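Local coordinates for leucyl-tRNA synthetase subunit alpha (Aquifex aeolicus, PDB 3O0A), which is a subunit of the enzyme that attaches leucine to its tRNA; this fragment, the CP1 hydrolytic domain, probably clears mischarged tRNA by editing, at residues A[4-16]-A[111-123]. Sequence-based numbering, arbitrary orientation.
Sequences EGALIRFYVEIEE and VYATNPANGEKIP
Tyr11 and Thr114 form a single antiparallel bridge, a hydrogen-bonded pair, where strand 6-13 meets strand 111-114 with N-to-C directions 135° apart. Thr114 N gives Tyr11 O a short bond of 2.7 Å; the return bond, Tyr11 N to Thr114 O, is weak at 3.4 Å. A water continues the link, accepting from Glu13 N and donating to Tyr112 O and Thr114 OG1.

Side chains meet on both sides of strand 6-13. On the Tyr11 and Glu13 side, Thr114 lays CB over a face of the Tyr11 ring, 4.1 Å from its centroid, while its OG1 donates to Glu13 OE2 at 2.6 Å, arriving from above the carboxylate plane. Lys121 NZ forms a salt bridge with the same oxygen at 3.1 Å, its hydrogen bond a weak one; the Lys121 chain, extended as far as CE, turns at chi4, -64°, to bring NZ there. On the Phe10 side, Pro116 CD sits almost centrally over a face of the ring, 3.9 Å from its centroid, in a CH-pi contact, and Pro116 CG reaches Ile8 CG2.

Within the editing domain, the bridge thus joins strand 106-114, at the margin of the mixed sheet, to the central strand of the 37-44/6-13/211-213 sheet. Helix 64-74 packs on Val12 and Val111, and helix 194-207 on Ile8 and Pro116.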
ATOM      1  N   GLU A   4     -10.482  -8.820  12.641  1.00 36.07           N
ATOM      2  CA  GLU A   4     -10.825  -9.572  11.402  1.00 34.99           C
ATOM      3  C   GLU A   4     -10.362  -8.785  10.182  1.00 32.78           C
ATOM      4  O   GLU A   4     -10.573  -7.572  10.081  1.00 33.19           O
ATOM      5  CB  GLU A   4     -12.333  -9.862  11.338  1.00 36.74           C
ATOM      6  CG  GLU A   4     -12.818 -10.552  10.055  1.00 38.45           C
ATOM      7  CD  GLU A   4     -12.350 -11.993   9.928  1.00 40.99           C
ATOM      8  OE1 GLU A   4     -12.912 -12.860  10.627  1.00 43.24           O
ATOM      9  OE2 GLU A   4     -11.432 -12.260   9.115  1.00 41.96           O
ATOM     10  N   GLY A   5      -9.707  -9.488   9.273  1.00 30.02           N
ATOM     11  CA  GLY A   5      -9.217  -8.900   8.037  1.00 27.18           C
ATOM     12  C   GLY A   5      -8.322  -9.891   7.329  1.00 24.96           C
ATOM     13  O   GLY A   5      -8.476 -11.113   7.482  1.00 25.00           O
ATOM     14  N   ALA A   6      -7.386  -9.367   6.549  1.00 22.57           N
ATOM     15  CA  ALA A   6      -6.494 -10.206   5.773  1.00 20.58           C
ATOM     16  C   ALA A   6      -5.097  -9.621   5.775  1.00 19.02           C
ATOM     17  O   ALA A   6      -4.930  -8.406   5.777  1.00 18.47           O
ATOM     18  CB  ALA A   6      -6.997 -10.325   4.345  1.00 20.48           C
ATOM     19  N   LEU A   7      -4.102 -10.495   5.774  1.00 17.78           N
ATOM     20  CA  LEU A   7      -2.758 -10.079   5.387  1.00 16.40           C
ATOM     21  C   LEU A   7      -2.691 -10.272   3.878  1.00 15.00           C
ATOM     22  O   LEU A   7      -3.123 -11.308   3.373  1.00 15.20           O
ATOM     23  CB  LEU A   7      -1.700 -10.939   6.080  1.00 17.30           C
ATOM     24  CG  LEU A   7      -1.480 -10.701   7.578  1.00 20.56           C
ATOM     25  CD1 LEU A   7      -0.740 -11.880   8.186  1.00 24.66           C
ATOM     26  CD2 LEU A   7      -0.711  -9.406   7.810  1.00 22.69           C
ATOM     27  N   ILE A   8      -2.175  -9.279   3.165  1.00 13.41           N
ATOM     28  CA  ILE A   8      -2.025  -9.373   1.716  1.00 12.39           C
ATOM     29  C   ILE A   8      -0.569  -9.095   1.371  1.00 11.90           C
ATOM     30  O   ILE A   8       0.015  -8.124   1.867  1.00 11.40           O
ATOM     31  CB  ILE A   8      -2.960  -8.413   0.973  1.00 11.97           C
ATOM     32  CG1 ILE A   8      -4.420  -8.742   1.325  1.00 12.77           C
ATOM     33  CG2 ILE A   8      -2.726  -8.506  -0.565  1.00 12.19           C
ATOM     34  CD1 ILE A   8      -5.468  -7.852   0.669  1.00 13.69           C
ATOM     35  N   ARG A   9       0.007  -9.976   0.557  1.00 11.96           N
ATOM     36  CA  ARG A   9       1.421  -9.892   0.200  1.00 11.68           C
ATOM     37  C   ARG A   9       1.606  -9.102  -1.094  1.00 11.39           C
ATOM     38  O   ARG A   9       1.556  -9.657  -2.189  1.00 11.93           O
ATOM     39  CB  ARG A   9       2.058 -11.293   0.098  1.00 12.84           C
ATOM     40  CG  ARG A   9       1.857 -12.145   1.351  1.00 15.35           C
ATOM     41  CD  ARG A   9       2.928 -13.207   1.493  1.00 20.41           C
ATOM     42  NE  ARG A   9       4.270 -12.625   1.652  1.00 22.72           N
ATOM     43  CZ  ARG A   9       5.030 -12.707   2.748  1.00 27.07           C
ATOM     44  NH1 ARG A   9       4.593 -13.323   3.841  1.00 29.89           N
ATOM     45  NH2 ARG A   9       6.243 -12.155   2.756  1.00 25.16           N
ATOM     46  N   PHE A  10       1.770  -7.789  -0.967  1.00 10.74           N
ATOM     47  CA  PHE A  10       2.259  -6.997  -2.096  1.00 10.10           C
ATOM     48  C   PHE A  10       3.744  -7.318  -2.273  1.00 10.90           C
ATOM     49  O   PHE A  10       4.371  -7.849  -1.360  1.00 10.85           O
ATOM     50  CB  PHE A  10       2.023  -5.503  -1.839  1.00 10.23           C
ATOM     51  CG  PHE A  10       0.580  -5.102  -1.990  1.00 10.80           C
ATOM     52  CD1 PHE A  10      -0.372  -5.485  -1.039  1.00 12.32           C
ATOM     53  CD2 PHE A  10       0.166  -4.373  -3.103  1.00  9.25           C
ATOM     54  CE1 PHE A  10      -1.720  -5.130  -1.192  1.00 11.75           C
ATOM     55  CE2 PHE A  10      -1.175  -4.014  -3.259  1.00 11.83           C
ATOM     56  CZ  PHE A  10      -2.119  -4.390  -2.289  1.00 11.40           C
ATOM     57  N   TYR A  11       4.301  -7.016  -3.442  1.00 11.33           N
ATOM     58  CA  TYR A  11       5.734  -7.227  -3.631  1.00 11.81           C
ATOM     59  C   TYR A  11       6.314  -6.314  -4.681  1.00 12.14           C
ATOM     60  O   TYR A  11       5.671  -6.006  -5.679  1.00 13.58           O
ATOM     61  CB  TYR A  11       6.037  -8.699  -3.976  1.00 11.91           C
ATOM     62  CG  TYR A  11       5.231  -9.261  -5.129  1.00 12.05           C
ATOM     63  CD1 TYR A  11       3.996  -9.880  -4.904  1.00 12.95           C
ATOM     64  CD2 TYR A  11       5.695  -9.174  -6.448  1.00 13.11           C
ATOM     65  CE1 TYR A  11       3.238 -10.409  -5.954  1.00 15.10           C
ATOM     66  CE2 TYR A  11       4.931  -9.701  -7.529  1.00 14.21           C
ATOM     67  CZ  TYR A  11       3.707 -10.311  -7.263  1.00 15.13           C
ATOM     68  OH  TYR A  11       2.941 -10.834  -8.289  1.00 15.08           O
ATOM     69  N   VAL A  12       7.546  -5.890  -4.449  1.00 12.09           N
ATOM     70  CA  VAL A  12       8.295  -5.165  -5.462  1.00 12.06           C
ATOM     71  C   VAL A  12       9.076  -6.189  -6.270  1.00 13.19           C
ATOM     72  O   VAL A  12       9.915  -6.917  -5.723  1.00 13.22           O
ATOM     73  CB  VAL A  12       9.245  -4.128  -4.828  1.00 12.27           C
ATOM     74  CG1 VAL A  12      10.076  -3.451  -5.891  1.00 11.69           C
ATOM     75  CG2 VAL A  12       8.458  -3.097  -4.020  1.00 12.89           C
ATOM     76  N   GLU A  13       8.769  -6.258  -7.566  1.00 13.42           N
ATOM     77  CA  GLU A  13       9.521  -7.112  -8.481  1.00 15.25           C
ATOM     78  C   GLU A  13      10.873  -6.486  -8.785  1.00 16.00           C
ATOM     79  O   GLU A  13      10.958  -5.288  -9.082  1.00 15.66           O
ATOM     80  CB  GLU A  13       8.757  -7.298  -9.784  1.00 15.70           C
ATOM     81  CG  GLU A  13       7.440  -8.030  -9.620  1.00 16.59           C
ATOM     82  CD  GLU A  13       6.669  -8.073 -10.919  1.00 21.28           C
ATOM     83  OE1 GLU A  13       7.320  -8.204 -11.978  1.00 23.27           O
ATOM     84  OE2 GLU A  13       5.429  -7.925 -10.892  1.00 21.79           O
ATOM     85  N   ILE A  14      11.921  -7.298  -8.698  1.00 16.67           N
ATOM     86  CA  ILE A  14      13.282  -6.846  -9.001  1.00 17.91           C
ATOM     87  C   ILE A  14      13.902  -7.793 -10.025  1.00 19.65           C
ATOM     88  O   ILE A  14      14.319  -8.905  -9.680  1.00 20.03           O
ATOM     89  CB  ILE A  14      14.160  -6.780  -7.721  1.00 16.98           C
ATOM     90  CG1 ILE A  14      13.580  -5.808  -6.674  1.00 17.54           C
ATOM     91  CG2 ILE A  14      15.613  -6.430  -8.067  1.00 18.60           C
ATOM     92  CD1 ILE A  14      13.590  -4.357  -7.098  1.00 17.28           C
ATOM     93  N   GLU A  15      13.954  -7.321 -11.269  1.00 21.21           N
ATOM     94  CA  GLU A  15      14.370  -8.102 -12.442  1.00 23.82           C
ATOM     95  C   GLU A  15      15.866  -8.431 -12.442  1.00 24.12           C
ATOM     96  O   GLU A  15      16.286  -9.491 -12.930  1.00 24.48           O
ATOM     97  CB  GLU A  15      13.981  -7.328 -13.711  1.00 24.95           C
ATOM     98  CG  GLU A  15      14.457  -7.915 -15.036  1.00 30.21           C
ATOM     99  CD  GLU A  15      13.743  -9.208 -15.405  1.00 35.04           C
ATOM    100  OE1 GLU A  15      12.516  -9.312 -15.167  1.00 37.23           O
ATOM    101  OE2 GLU A  15      14.413 -10.117 -15.940  1.00 38.19           O
ATOM    102  N   GLU A  16      16.660  -7.518 -11.895  1.00 23.33           N
ATOM    103  CA  GLU A  16      18.112  -7.677 -11.865  1.00 24.26           C
ATOM    104  C   GLU A  16      18.623  -7.555 -10.421  1.00 22.18           C
ATOM    105  O   GLU A  16      19.187  -6.532 -10.052  1.00 21.40           O
ATOM    106  CB  GLU A  16      18.771  -6.627 -12.761  1.00 24.88           C
ATOM    107  CG  GLU A  16      18.477  -6.782 -14.257  1.00 27.62           C
ATOM    108  CD  GLU A  16      19.380  -5.915 -15.124  1.00 29.49           C
ATOM    109  OE1 GLU A  16      19.373  -4.674 -14.944  1.00 33.45           O
ATOM    110  OE2 GLU A  16      20.106  -6.482 -15.976  1.00 33.78           O
ATOM    111  N   VAL A 111       9.889   3.153  -5.806  1.00 10.78           N
ATOM    112  CA  VAL A 111       9.636   1.797  -6.297  1.00 11.09           C
ATOM    113  C   VAL A 111       8.141   1.590  -6.461  1.00 10.94           C
ATOM    114  O   VAL A 111       7.342   2.320  -5.866  1.00 10.98           O
ATOM    115  CB  VAL A 111      10.213   0.708  -5.350  1.00  9.91           C
ATOM    116  CG1 VAL A 111      11.757   0.826  -5.291  1.00 11.65           C
ATOM    117  CG2 VAL A 111       9.606   0.802  -3.935  1.00 11.37           C
ATOM    118  N   TYR A 112       7.788   0.583  -7.254  1.00 11.27           N
ATOM    119  CA  TYR A 112       6.393   0.224  -7.481  1.00 11.97           C
ATOM    120  C   TYR A 112       6.145  -1.214  -7.051  1.00 11.77           C
ATOM    121  O   TYR A 112       6.875  -2.140  -7.442  1.00 12.08           O
ATOM    122  CB  TYR A 112       6.048   0.408  -8.955  1.00 13.73           C
ATOM    123  CG  TYR A 112       6.180   1.844  -9.394  1.00 15.19           C
ATOM    124  CD1 TYR A 112       7.423   2.382  -9.735  1.00 15.93           C
ATOM    125  CD2 TYR A 112       5.062   2.673  -9.443  1.00 17.96           C
ATOM    126  CE1 TYR A 112       7.542   3.724 -10.123  1.00 16.40           C
ATOM    127  CE2 TYR A 112       5.169   3.993  -9.844  1.00 17.82           C
ATOM    128  CZ  TYR A 112       6.402   4.513 -10.169  1.00 18.95           C
ATOM    129  OH  TYR A 112       6.494   5.827 -10.564  1.00 18.42           O
ATOM    130  N   ALA A 113       5.134  -1.387  -6.219  1.00 11.60           N
ATOM    131  CA  ALA A 113       4.758  -2.710  -5.748  1.00 11.42           C
ATOM    132  C   ALA A 113       3.730  -3.289  -6.713  1.00 12.02           C
ATOM    133  O   ALA A 113       2.852  -2.581  -7.205  1.00 13.28           O
ATOM    134  CB  ALA A 113       4.158  -2.603  -4.359  1.00 12.05           C
ATOM    135  N   THR A 114       3.838  -4.586  -6.966  1.00 11.28           N
ATOM    136  CA  THR A 114       2.832  -5.280  -7.736  1.00 11.31           C
ATOM    137  C   THR A 114       1.690  -5.645  -6.808  1.00 11.60           C
ATOM    138  O   THR A 114       1.895  -6.209  -5.728  1.00 11.19           O
ATOM    139  CB  THR A 114       3.418  -6.531  -8.397  1.00 12.48           C
ATOM    140  OG1 THR A 114       4.518  -6.139  -9.228  1.00 12.76           O
ATOM    141  CG2 THR A 114       2.360  -7.249  -9.233  1.00 11.96           C
ATOM    142  N   ASN A 115       0.486  -5.286  -7.243  1.00 12.05           N
ATOM    143  CA  ASN A 115      -0.744  -5.689  -6.571  1.00 12.33           C
ATOM    144  C   ASN A 115      -1.048  -7.142  -6.960  1.00 12.63           C
ATOM    145  O   ASN A 115      -1.238  -7.442  -8.147  1.00 13.21           O
ATOM    146  CB  ASN A 115      -1.868  -4.745  -7.019  1.00 12.85           C
ATOM    147  CG  ASN A 115      -3.183  -5.011  -6.312  1.00 12.48           C
ATOM    148  OD1 ASN A 115      -3.439  -6.118  -5.835  1.00 11.55           O
ATOM    149  ND2 ASN A 115      -4.025  -3.984  -6.237  1.00 11.62           N
ATOM    150  N   PRO A 116      -1.084  -8.057  -5.972  1.00 12.01           N
ATOM    151  CA  PRO A 116      -1.273  -9.489  -6.270  1.00 12.92           C
ATOM    152  C   PRO A 116      -2.669  -9.792  -6.834  1.00 13.40           C
ATOM    153  O   PRO A 116      -2.869 -10.852  -7.423  1.00 13.91           O
ATOM    154  CB  PRO A 116      -1.089 -10.155  -4.899  1.00 12.91           C
ATOM    155  CG  PRO A 116      -1.469  -9.104  -3.925  1.00 12.36           C
ATOM    156  CD  PRO A 116      -0.965  -7.814  -4.526  1.00 12.01           C
ATOM    157  N   ALA A 117      -3.617  -8.870  -6.653  1.00 13.85           N
ATOM    158  CA  ALA A 117      -4.993  -9.100  -7.123  1.00 14.94           C
ATOM    159  C   ALA A 117      -5.119  -8.917  -8.637  1.00 15.80           C
ATOM    160  O   ALA A 117      -5.845  -9.659  -9.304  1.00 16.25           O
ATOM    161  CB  ALA A 117      -5.963  -8.180  -6.399  1.00 15.05           C
ATOM    162  N   ASN A 118      -4.411  -7.929  -9.176  1.00 15.51           N
ATOM    163  CA  ASN A 118      -4.593  -7.525 -10.571  1.00 16.30           C
ATOM    164  C   ASN A 118      -3.297  -7.306 -11.363  1.00 16.29           C
ATOM    165  O   ASN A 118      -3.351  -7.004 -12.562  1.00 17.16           O
ATOM    166  CB  ASN A 118      -5.490  -6.280 -10.651  1.00 16.63           C
ATOM    167  CG  ASN A 118      -4.913  -5.098  -9.893  1.00 16.48           C
ATOM    168  OD1 ASN A 118      -3.714  -5.057  -9.613  1.00 16.26           O
ATOM    169  ND2 ASN A 118      -5.764  -4.129  -9.558  1.00 17.92           N
ATOM    170  N   GLY A 119      -2.152  -7.437 -10.696  1.00 15.12           N
ATOM    171  CA  GLY A 119      -0.844  -7.289 -11.333  1.00 16.04           C
ATOM    172  C   GLY A 119      -0.423  -5.862 -11.668  1.00 16.31           C
ATOM    173  O   GLY A 119       0.616  -5.647 -12.307  1.00 16.71           O
ATOM    174  N   GLU A 120      -1.217  -4.887 -11.240  1.00 16.17           N
ATOM    175  CA  GLU A 120      -0.900  -3.478 -11.472  1.00 17.20           C
ATOM    176  C   GLU A 120       0.262  -3.063 -10.595  1.00 16.52           C
ATOM    177  O   GLU A 120       0.407  -3.556  -9.477  1.00 15.58           O
ATOM    178  CB  GLU A 120      -2.109  -2.587 -11.212  1.00 18.02           C
ATOM    179  CG  GLU A 120      -3.201  -2.785 -12.246  1.00 21.96           C
ATOM    180  CD  GLU A 120      -4.457  -1.992 -11.977  1.00 26.23           C
ATOM    181  OE1 GLU A 120      -4.516  -1.220 -10.991  1.00 27.74           O
ATOM    182  OE2 GLU A 120      -5.399  -2.152 -12.781  1.00 29.29           O
ATOM    183  N   LYS A 121       1.112  -2.198 -11.143  1.00 16.96           N
ATOM    184  CA  LYS A 121       2.242  -1.650 -10.400  1.00 16.56           C
ATOM    185  C   LYS A 121       1.877  -0.288  -9.817  1.00 16.09           C
ATOM    186  O   LYS A 121       1.480   0.640 -10.542  1.00 17.33           O
ATOM    187  CB  LYS A 121       3.473  -1.584 -11.303  1.00 17.87           C
ATOM    188  CG  LYS A 121       3.979  -2.971 -11.690  1.00 20.79           C
ATOM    189  CD  LYS A 121       5.084  -2.901 -12.721  1.00 27.54           C
ATOM    190  CE  LYS A 121       5.376  -4.285 -13.315  1.00 28.63           C
ATOM    191  NZ  LYS A 121       5.897  -5.194 -12.272  1.00 32.27           N
ATOM    192  N   ILE A 122       1.974  -0.185  -8.497  1.00 13.94           N
ATOM    193  CA  ILE A 122       1.503   0.985  -7.763  1.00 13.40           C
ATOM    194  C   ILE A 122       2.635   1.551  -6.886  1.00 12.80           C
ATOM    195  O   ILE A 122       3.411   0.782  -6.322  1.00 11.93           O
ATOM    196  CB  ILE A 122       0.207   0.682  -6.946  1.00 13.24           C
ATOM    197  CG1 ILE A 122       0.421  -0.443  -5.933  1.00 12.23           C
ATOM    198  CG2 ILE A 122      -0.967   0.327  -7.889  1.00 13.58           C
ATOM    199  CD1 ILE A 122      -0.759  -0.615  -4.974  1.00 13.47           C
ATOM    200  N   PRO A 123       2.753   2.895  -6.801  1.00 13.01           N
ATOM    201  CA  PRO A 123       3.904   3.498  -6.122  1.00 12.77           C
ATOM    202  C   PRO A 123       3.909   3.293  -4.607  1.00 12.17           C
ATOM    203  O   PRO A 123       2.851   3.299  -3.967  1.00 12.55           O
ATOM    204  CB  PRO A 123       3.773   4.986  -6.468  1.00 13.77           C
ATOM    205  CG  PRO A 123       2.314   5.182  -6.683  1.00 13.44           C
ATOM    206  CD  PRO A 123       1.836   3.924  -7.331  1.00 13.69           C
TER
HETATM  207  O   HOH W   1       6.734  -4.495  -8.721  1.00 12.47           O